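Local coordinates for protein aminoglycoside 3'-phosphotransferase AphA1-IAB (PDB 4GKH) that phosphorylates kanamycin and related aminoglycosides, including amikacin, at the 3'-hydroxyl, probably from ATP, and so confers resistance to these antibiotics, at residues L73-A78 against C138-N143; N120-L125 against P242-R247; Q152-M157 against Q178-M183. All coordinates share one frame; numbering follows the deposited sequence.

How the contacts relate
The three contacts share one kinase-like chain but lie apart, their centres 27 to 30 Å from one another. Contact 1 joins helix 61-76, beside the five-stranded sheet of the N-terminal lobe, to a loop of the C-terminal lobe. Contacts 2 and 3 are helix pairs within the C-terminal lobe, with nearest atoms about 17 Å apart. Contact 3 lies inside the loop of chain closed by contact 2; contacts 1 and 3 come within about 7 Å at their nearest atoms. None lines the active site: the side chain of Leu-244 in contact 2 is about 12 Å from bound kanamycin, and that of Ala-153 in contact 3 about 10 Å.

Contact 1. Residues L73-A78 against C138-N143; sequences LNWLTA and CNCPFN
Trp-75 carries this contact, its indole meeting every residue from Asn-139 to Phe-142. In the protein-kinase-like fold the contact joins the two lobes: helix 61-76, which packs beside the N-terminal sheet as the C helix of kinases does, meets a loop that follows helix 118-133. Two residues earlier, Leu-73 turns away from the loop and packs on Ile-85 and Leu-97 of the sheet. Next comes Trp-75, whose CG lies anti to the backbone N (chi1 173°), which swings the ring out to the loop. Near the root of the side chain, Trp-75 CB meets Phe-142 CE2 at 3.7 Å, at the edge of the phenyl ring, near its plane; the edge of Phe-142 is turned toward the face of Trp-75, an offset edge-to-face pair with planes at 79°. Over the pyrrole, Pro-141 CD sits 3.7 Å from the centroid of the Trp-75 five-membered ring, a CH-pi contact almost on the ring normal. Further out on the same face, Cys-140 SG stands 4.1 Å from the centroid of the Trp-75 six-membered ring. The single polar link is weak and bent: Trp-75 NE1 donates to Asn-139 O at 2.9 Å, with an N-H...O angle of 122°.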
loop_
_atom_site.group_PDB
_atom_site.type_symbol
_atom_site.label_atom_id
_atom_site.label_comp_id
_atom_site.label_asym_id
_atom_site.label_seq_id
_atom_site.Cartn_x
_atom_site.Cartn_y
_atom_site.Cartn_z
ATOM N N LEU A 73 -10.833 -0.869 -4.604
ATOM C CA LEU A 73 -11.068 0.554 -4.909
ATOM C C LEU A 73 -12.560 0.829 -4.935
ATOM O O LEU A 73 -13.043 1.830 -4.404
ATOM C CB LEU A 73 -10.512 0.940 -6.282
ATOM C CG LEU A 73 -9.045 1.312 -6.505
ATOM C CD1 LEU A 73 -8.776 1.341 -8.000
ATOM C CD2 LEU A 73 -8.749 2.670 -5.890
ATOM N N ASN A 74 -13.288 -0.062 -5.584
ATOM C CA ASN A 74 -14.733 0.092 -5.694
ATOM C C ASN A 74 -15.398 0.139 -4.319
ATOM O O ASN A 74 -16.320 0.927 -4.099
ATOM C CB ASN A 74 -15.306 -1.031 -6.559
ATOM C CG ASN A 74 -16.768 -0.823 -6.888
ATOM O OD1 ASN A 74 -17.130 0.125 -7.582
ATOM N ND2 ASN A 74 -17.616 -1.727 -6.407
ATOM N N TRP A 75 -14.902 -0.673 -3.384
ATOM C CA TRP A 75 -15.467 -0.716 -2.037
ATOM C C TRP A 75 -15.062 0.465 -1.170
ATOM O O TRP A 75 -15.911 1.145 -0.568
ATOM C CB TRP A 75 -15.100 -2.018 -1.310
ATOM C CG TRP A 75 -15.532 -1.969 0.115
ATOM C CD1 TRP A 75 -16.823 -2.053 0.600
ATOM C CD2 TRP A 75 -14.694 -1.764 1.252
ATOM N NE1 TRP A 75 -16.824 -1.920 1.965
ATOM C CE2 TRP A 75 -15.531 -1.751 2.394
ATOM C CE3 TRP A 75 -13.314 -1.619 1.422
ATOM C CZ2 TRP A 75 -15.032 -1.586 3.682
ATOM C CZ3 TRP A 75 -12.819 -1.428 2.716
ATOM C CH2 TRP A 75 -13.672 -1.423 3.821
ATOM N N LEU A 76 -13.760 0.709 -1.103
ATOM C CA LEU A 76 -13.218 1.630 -0.105
ATOM C C LEU A 76 -13.550 3.098 -0.403
ATOM O O LEU A 76 -13.517 3.958 0.489
ATOM C CB LEU A 76 -11.710 1.408 0.027
ATOM C CG LEU A 76 -10.945 2.227 1.071
ATOM C CD1 LEU A 76 -11.547 2.043 2.459
ATOM C CD2 LEU A 76 -9.477 1.816 1.056
ATOM N N THR A 77 -13.908 3.379 -1.648
ATOM C CA THR A 77 -14.210 4.745 -2.057
ATOM C C THR A 77 -15.405 5.357 -1.306
ATOM O O THR A 77 -15.531 6.583 -1.203
ATOM C CB THR A 77 -14.434 4.837 -3.575
ATOM O OG1 THR A 77 -14.707 6.196 -3.933
ATOM C CG2 THR A 77 -15.594 3.973 -3.994
ATOM N N ALA A 78 -16.266 4.501 -0.759
ATOM C CA ALA A 78 -17.377 4.976 0.063
ATOM C C ALA A 78 -16.878 5.591 1.371
ATOM O O ALA A 78 -17.576 6.417 1.997
ATOM C CB ALA A 78 -18.343 3.845 0.348
ATOM N N CYS A 138 -17.427 -4.365 10.256
ATOM C CA CYS A 138 -18.644 -4.981 9.709
ATOM C C CYS A 138 -18.960 -4.511 8.282
ATOM O O CYS A 138 -19.767 -5.131 7.585
ATOM C CB CYS A 138 -19.847 -4.730 10.613
ATOM S SG CYS A 138 -20.353 -2.986 10.757
ATOM N N ASN A 139 -18.310 -3.436 7.841
ATOM C CA ASN A 139 -18.513 -2.906 6.499
ATOM C C ASN A 139 -17.649 -3.600 5.445
ATOM O O ASN A 139 -17.877 -3.434 4.250
ATOM C CB ASN A 139 -18.180 -1.412 6.475
ATOM C CG ASN A 139 -19.164 -0.572 7.272
ATOM O OD1 ASN A 139 -20.304 -0.403 6.870
ATOM N ND2 ASN A 139 -18.714 -0.025 8.393
ATOM N N CYS A 140 -16.656 -4.366 5.887
ATOM C CA CYS A 140 -15.569 -4.787 4.995
ATOM C C CYS A 140 -15.640 -6.251 4.558
ATOM O O CYS A 140 -15.557 -7.152 5.392
ATOM C CB CYS A 140 -14.206 -4.510 5.640
ATOM S SG CYS A 140 -12.805 -4.886 4.526
ATOM N N PRO A 141 -15.813 -6.491 3.243
ATOM C CA PRO A 141 -16.012 -7.854 2.735
ATOM C C PRO A 141 -14.680 -8.541 2.420
ATOM O O PRO A 141 -14.664 -9.655 1.858
ATOM C CB PRO A 141 -16.800 -7.618 1.439
ATOM C CG PRO A 141 -16.250 -6.341 0.927
ATOM C CD PRO A 141 -15.916 -5.492 2.163
ATOM N N PHE A 142 -13.572 -7.905 2.776
ATOM C CA PHE A 142 -12.252 -8.460 2.457
ATOM C C PHE A 142 -11.470 -8.965 3.672
ATOM O O PHE A 142 -11.356 -8.285 4.708
ATOM C CB PHE A 142 -11.399 -7.449 1.672
ATOM C CG PHE A 142 -12.075 -6.924 0.445
ATOM C CD1 PHE A 142 -12.314 -7.761 -0.640
ATOM C CD2 PHE A 142 -12.494 -5.601 0.376
ATOM C CE1 PHE A 142 -12.966 -7.283 -1.768
ATOM C CE2 PHE A 142 -13.124 -5.116 -0.747
ATOM C CZ PHE A 142 -13.363 -5.959 -1.825
ATOM N N ASN A 143 -10.906 -10.155 3.518
ATOM C CA ASN A 143 -10.097 -10.782 4.555
ATOM C C ASN A 143 -8.631 -10.626 4.217
ATOM O O ASN A 143 -8.186 -11.139 3.190
ATOM C CB ASN A 143 -10.430 -12.284 4.641
ATOM C CG ASN A 143 -9.426 -13.064 5.483
ATOM O OD1 ASN A 143 -8.935 -12.571 6.506
ATOM N ND2 ASN A 143 -9.111 -14.285 5.052
#

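Contact 2. Residues N120-L125 against P242-R247; sequences NIVDAL and PSLQKR
Arg-247 reaches across from helix 242-252 to Val-122 and Asp-123 of helix 118-133, and its character changes along its length. The apolar part comes first: Arg-247 CB and CG both lie beside Val-122 CG1, CG at 3.9 Å, and that methyl is also close to the carbonyl oxygen of Leu-244 one turn back. CD comes next and already lies beside the carboxylate, with Arg-247 CD 3.6 Å from Asp-123 OD1. The side chain leaves the helix opposite its own backbone N (chi1 -178°) and stays extended as far as NE, which delivers the guanidinium side-on to the acid. Here the fold is the helical C-terminal lobe of the kinase-like enzyme: the two helices run nearly parallel, the short segments crossing at -26° with axes 9.8 Å apart. At the tip, two nearly straight hydrogen bonds make a bidentate salt bridge. Arg-247 NE donates to Asp-123 OD1 at 2.6 Å, the nitrogen tilted out of the carboxylate plane, and Arg-247 NH2 donates to the syn lone pair of Asp-123 OD2 at 3.0 Å. The two flat groups are only 27° from coplanar, and the paired bonds limit rotation of both. The remaining nitrogen, NH1, has a long, weak ion pair with Glu-119. Away from the bridge, Val-122 CG2 touches Leu-244 CD2 at 4.0 Å, while Val-122 also packs on Leu-237 and Leu-248.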
loop_
_atom_site.group_PDB
_atom_site.type_symbol
_atom_site.label_atom_id
_atom_site.label_comp_id
_atom_site.label_asym_id
_atom_site.label_seq_id
_atom_site.Cartn_x
_atom_site.Cartn_y
_atom_site.Cartn_z
ATOM N N ASN A 120 4.702 17.862 10.764
ATOM C CA ASN A 120 3.373 18.089 10.208
ATOM C C ASN A 120 2.944 16.958 9.283
ATOM O O ASN A 120 1.759 16.583 9.242
ATOM C CB ASN A 120 3.322 19.411 9.441
ATOM C CG ASN A 120 3.382 20.621 10.351
ATOM O OD1 ASN A 120 3.053 20.547 11.537
ATOM N ND2 ASN A 120 3.791 21.752 9.792
ATOM N N ILE A 121 3.899 16.428 8.522
ATOM C CA ILE A 121 3.597 15.361 7.572
ATOM C C ILE A 121 3.190 14.082 8.301
ATOM O O ILE A 121 2.203 13.433 7.953
ATOM C CB ILE A 121 4.795 15.108 6.615
ATOM C CG1 ILE A 121 4.873 16.241 5.583
ATOM C CG2 ILE A 121 4.654 13.771 5.914
ATOM C CD1 ILE A 121 6.179 16.283 4.784
ATOM N N VAL A 122 3.930 13.743 9.348
ATOM C CA VAL A 122 3.603 12.560 10.133
ATOM C C VAL A 122 2.270 12.731 10.880
ATOM O O VAL A 122 1.462 11.798 10.943
ATOM C CB VAL A 122 4.757 12.197 11.099
ATOM C CG1 VAL A 122 4.285 11.235 12.181
ATOM C CG2 VAL A 122 5.941 11.621 10.306
ATOM N N ASP A 123 2.030 13.926 11.417
ATOM C CA ASP A 123 0.755 14.212 12.080
ATOM C C ASP A 123 -0.410 13.963 11.128
ATOM O O ASP A 123 -1.418 13.382 11.514
ATOM C CB ASP A 123 0.685 15.664 12.562
ATOM C CG ASP A 123 1.617 15.944 13.722
ATOM O OD1 ASP A 123 2.243 14.992 14.239
ATOM O OD2 ASP A 123 1.718 17.123 14.118
ATOM N N ALA A 124 -0.272 14.421 9.887
ATOM C CA ALA A 124 -1.318 14.207 8.891
ATOM C C ALA A 124 -1.477 12.727 8.577
ATOM O O ALA A 124 -2.590 12.246 8.394
ATOM C CB ALA A 124 -1.036 14.988 7.617
ATOM N N LEU A 125 -0.362 12.006 8.510
ATOM C CA LEU A 125 -0.408 10.569 8.209
ATOM C C LEU A 125 -1.131 9.797 9.310
ATOM O O LEU A 125 -1.918 8.892 9.026
ATOM C CB LEU A 125 1.002 10.017 8.032
ATOM C CG LEU A 125 1.756 10.349 6.731
ATOM C CD1 LEU A 125 3.251 10.003 6.860
ATOM C CD2 LEU A 125 1.137 9.648 5.505
ATOM N N PRO A 242 14.349 8.706 13.941
ATOM C CA PRO A 242 13.754 7.944 15.038
ATOM C C PRO A 242 12.643 8.742 15.709
ATOM O O PRO A 242 11.680 8.152 16.181
ATOM C CB PRO A 242 14.920 7.762 16.018
ATOM C CG PRO A 242 16.143 7.957 15.200
ATOM C CD PRO A 242 15.775 8.987 14.179
ATOM N N SER A 243 12.773 10.065 15.758
ATOM C CA SER A 243 11.716 10.892 16.344
ATOM C C SER A 243 10.409 10.797 15.547
ATOM O O SER A 243 9.313 10.708 16.117
ATOM C CB SER A 243 12.164 12.351 16.470
ATOM O OG SER A 243 12.519 12.898 15.211
ATOM N N LEU A 244 10.525 10.806 14.225
ATOM C CA LEU A 244 9.342 10.746 13.388
ATOM C C LEU A 244 8.645 9.390 13.554
ATOM O O LEU A 244 7.420 9.315 13.509
ATOM C CB LEU A 244 9.685 11.030 11.925
ATOM C CG LEU A 244 10.031 12.490 11.605
ATOM C CD1 LEU A 244 10.174 12.709 10.109
ATOM C CD2 LEU A 244 8.971 13.448 12.191
ATOM N N GLN A 245 9.434 8.335 13.753
ATOM C CA GLN A 245 8.881 6.995 13.968
ATOM C C GLN A 245 8.083 6.958 15.267
ATOM O O GLN A 245 6.987 6.393 15.314
ATOM C CB GLN A 245 9.995 5.941 14.057
ATOM C CG GLN A 245 10.739 5.642 12.746
ATOM C CD GLN A 245 11.821 4.598 12.926
ATOM O OE1 GLN A 245 12.799 4.817 13.652
ATOM N NE2 GLN A 245 11.649 3.440 12.275
ATOM N N LYS A 246 8.665 7.517 16.328
ATOM C CA LYS A 246 7.993 7.558 17.620
ATOM C C LYS A 246 6.741 8.442 17.534
ATOM O O LYS A 246 5.696 8.120 18.107
ATOM C CB LYS A 246 8.939 8.072 18.713
ATOM C CG LYS A 246 8.309 8.057 20.094
ATOM C CD LYS A 246 9.215 8.670 21.148
ATOM C CE LYS A 246 8.626 8.507 22.544
ATOM N NZ LYS A 246 8.610 7.086 22.988
ATOM N N ARG A 247 6.845 9.545 16.799
ATOM C CA ARG A 247 5.729 10.478 16.655
ATOM C C ARG A 247 4.511 9.845 15.977
ATOM O O ARG A 247 3.365 10.188 16.293
ATOM C CB ARG A 247 6.156 11.736 15.892
ATOM C CG ARG A 247 5.039 12.774 15.739
ATOM C CD ARG A 247 5.568 14.068 15.135
ATOM N NE ARG A 247 4.619 15.168 15.284
ATOM C CZ ARG A 247 4.784 16.192 16.110
ATOM N NH1 ARG A 247 5.881 16.278 16.861
ATOM N NH2 ARG A 247 3.860 17.142 16.173
#

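Contact 3. Residues Q152-M157 against Q178-M183; sequences QAQSRM and QVWKEM
The indole of Trp-180 fills the gap between two helices, and Met-157, modelled as selenomethionine, closes tightly over it. The Met-157 chain runs extended to the selenium and then bends (chi3 55°), bringing the terminal methyl back over the ring. Met-157 CE thus lies 3.6 Å from the centroid of the Trp-180 five-membered ring and only 11° off the normal, a CH-pi contact. The selenium stands further back and oblique to that ring, 3.8 Å from Trp-180 CB, completing a Met-aromatic contact in which the two side chains cross at about a right angle. At the far end of the indole, Ala-153 CB rests 4.0 Å from Trp-180 CZ3.

Gln-154 is partly exposed, and only the end of its chain is loosely placed. Gln-154 CB is close to the ring, 3.6 Å from Trp-180 CH2, but beyond it the chain bends and the amide merely runs beside the benzene ring, Gln-154 NE2 lying 3.7 Å from Trp-180 CZ2. The amide plane is turned 40° from the ring, so the two are not stacked flat.

The segments run roughly antiparallel with 11.7 Å between their axes, a spacing that accommodates the indole. Helix 259-269 and the chain end pack beside both: Leu-268 and Phe-271 touch Ala-153 on helix 146-158 and Met-183 on helix 176-184.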
loop_
_atom_site.group_PDB
_atom_site.type_symbol
_atom_site.label_atom_id
_atom_site.label_comp_id
_atom_site.label_asym_id
_atom_site.label_seq_id
_atom_site.Cartn_x
_atom_site.Cartn_y
_atom_site.Cartn_z
ATOM N N GLN A 152 -0.118 -16.756 1.794
ATOM C CA GLN A 152 0.333 -16.061 0.598
ATOM C C GLN A 152 1.856 -16.003 0.571
ATOM O O GLN A 152 2.485 -16.219 -0.461
ATOM C CB GLN A 152 -0.185 -14.630 0.581
ATOM C CG GLN A 152 -1.361 -14.359 -0.337
ATOM C CD GLN A 152 -1.789 -12.888 -0.316
ATOM O OE1 GLN A 152 -1.325 -12.104 0.514
ATOM N NE2 GLN A 152 -2.674 -12.513 -1.230
ATOM N N ALA A 153 2.442 -15.684 1.717
ATOM C CA ALA A 153 3.895 -15.562 1.825
ATOM C C ALA A 153 4.586 -16.898 1.551
ATOM O O ALA A 153 5.630 -16.971 0.856
ATOM C CB ALA A 153 4.260 -15.052 3.212
ATOM N N GLN A 154 4.013 -17.958 2.109
ATOM C CA GLN A 154 4.594 -19.289 1.939
ATOM C C GLN A 154 4.656 -19.638 0.450
ATOM O O GLN A 154 5.694 -20.099 -0.047
ATOM C CB GLN A 154 3.798 -20.339 2.710
ATOM C CG GLN A 154 4.298 -21.758 2.459
ATOM C CD GLN A 154 4.122 -22.666 3.658
ATOM O OE1 GLN A 154 3.017 -22.845 4.169
ATOM N NE2 GLN A 154 5.218 -23.248 4.111
ATOM N N SER A 155 3.556 -19.362 -0.252
ATOM C CA SER A 155 3.463 -19.627 -1.681
ATOM C C SER A 155 4.422 -18.797 -2.516
ATOM O O SER A 155 5.049 -19.319 -3.428
ATOM C CB SER A 155 2.028 -19.425 -2.166
ATOM O OG SER A 155 1.222 -20.478 -1.669
ATOM N N ARG A 156 4.529 -17.509 -2.210
ATOM C CA ARG A 156 5.504 -16.651 -2.881
ATOM C C ARG A 156 6.934 -17.145 -2.672
ATOM O O ARG A 156 7.724 -17.169 -3.613
ATOM C CB ARG A 156 5.344 -15.190 -2.443
ATOM C CG ARG A 156 4.128 -14.535 -3.091
ATOM C CD ARG A 156 3.981 -13.084 -2.745
ATOM N NE ARG A 156 5.241 -12.363 -2.813
ATOM C CZ ARG A 156 5.758 -11.845 -3.920
ATOM N NH1 ARG A 156 6.905 -11.184 -3.860
ATOM N NH2 ARG A 156 5.130 -11.984 -5.079
HETATM N N MSE A 157 7.250 -17.570 -1.451
HETATM C CA MSE A 157 8.570 -18.123 -1.164
HETATM C C MSE A 157 8.798 -19.384 -1.978
HETATM O O MSE A 157 9.850 -19.569 -2.576
HETATM C CB MSE A 157 8.709 -18.460 0.321
HETATM C CG MSE A 157 10.037 -19.139 0.668
HETATM SE SE MSE A 157 10.294 -19.465 2.587
HETATM C CE MSE A 157 8.651 -20.468 2.926
ATOM N N GLN A 178 15.335 -18.574 6.408
ATOM C CA GLN A 178 15.603 -18.107 7.764
ATOM C C GLN A 178 14.633 -17.004 8.222
ATOM O O GLN A 178 14.201 -16.996 9.376
ATOM C CB GLN A 178 17.045 -17.629 7.905
ATOM C CG GLN A 178 17.449 -17.393 9.342
ATOM C CD GLN A 178 18.795 -16.717 9.461
ATOM O OE1 GLN A 178 19.556 -16.650 8.496
ATOM N NE2 GLN A 178 19.095 -16.204 10.647
ATOM N N VAL A 179 14.305 -16.073 7.333
ATOM C CA VAL A 179 13.256 -15.093 7.625
ATOM C C VAL A 179 11.942 -15.805 7.972
ATOM O O VAL A 179 11.300 -15.487 8.976
ATOM C CB VAL A 179 13.085 -14.084 6.471
ATOM C CG1 VAL A 179 12.009 -13.043 6.794
ATOM C CG2 VAL A 179 14.425 -13.399 6.177
ATOM N N TRP A 180 11.573 -16.802 7.170
ATOM C CA TRP A 180 10.364 -17.583 7.414
ATOM C C TRP A 180 10.396 -18.273 8.790
ATOM O O TRP A 180 9.466 -18.147 9.573
ATOM C CB TRP A 180 10.184 -18.608 6.284
ATOM C CG TRP A 180 8.993 -19.483 6.403
ATOM C CD1 TRP A 180 8.984 -20.813 6.738
ATOM C CD2 TRP A 180 7.632 -19.122 6.154
ATOM N NE1 TRP A 180 7.696 -21.293 6.727
ATOM C CE2 TRP A 180 6.847 -20.275 6.372
ATOM C CE3 TRP A 180 6.998 -17.934 5.780
ATOM C CZ2 TRP A 180 5.465 -20.275 6.216
ATOM C CZ3 TRP A 180 5.611 -17.939 5.630
ATOM C CH2 TRP A 180 4.866 -19.093 5.861
ATOM N N LYS A 181 11.471 -18.994 9.088
ATOM C CA LYS A 181 11.562 -19.715 10.357
ATOM C C LYS A 181 11.537 -18.785 11.569
ATOM O O LYS A 181 10.843 -19.055 12.543
ATOM C CB LYS A 181 12.818 -20.590 10.409
ATOM C CG LYS A 181 12.760 -21.803 9.495
ATOM C CD LYS A 181 13.882 -22.788 9.795
ATOM C CE LYS A 181 13.347 -24.200 9.996
ATOM N NZ LYS A 181 12.663 -24.738 8.786
ATOM N N GLU A 182 12.308 -17.702 11.505
ATOM C CA GLU A 182 12.415 -16.773 12.624
ATOM C C GLU A 182 11.089 -16.085 12.879
ATOM O O GLU A 182 10.716 -15.831 14.014
ATOM C CB GLU A 182 13.495 -15.730 12.347
ATOM C CG GLU A 182 14.896 -16.313 12.356
ATOM C CD GLU A 182 15.376 -16.602 13.758
ATOM O OE1 GLU A 182 15.637 -17.783 14.074
ATOM O OE2 GLU A 182 15.486 -15.636 14.545
HETATM N N MSE A 183 10.385 -15.783 11.802
HETATM C CA MSE A 183 9.107 -15.111 11.906
HETATM C C MSE A 183 8.117 -15.945 12.722
HETATM O O MSE A 183 7.315 -15.398 13.469
HETATM C CB MSE A 183 8.544 -14.821 10.513
HETATM C CG MSE A 183 7.235 -14.049 10.540
HETATM SE SE MSE A 183 6.608 -13.468 8.805
HETATM C CE MSE A 183 6.609 -15.208 7.903
#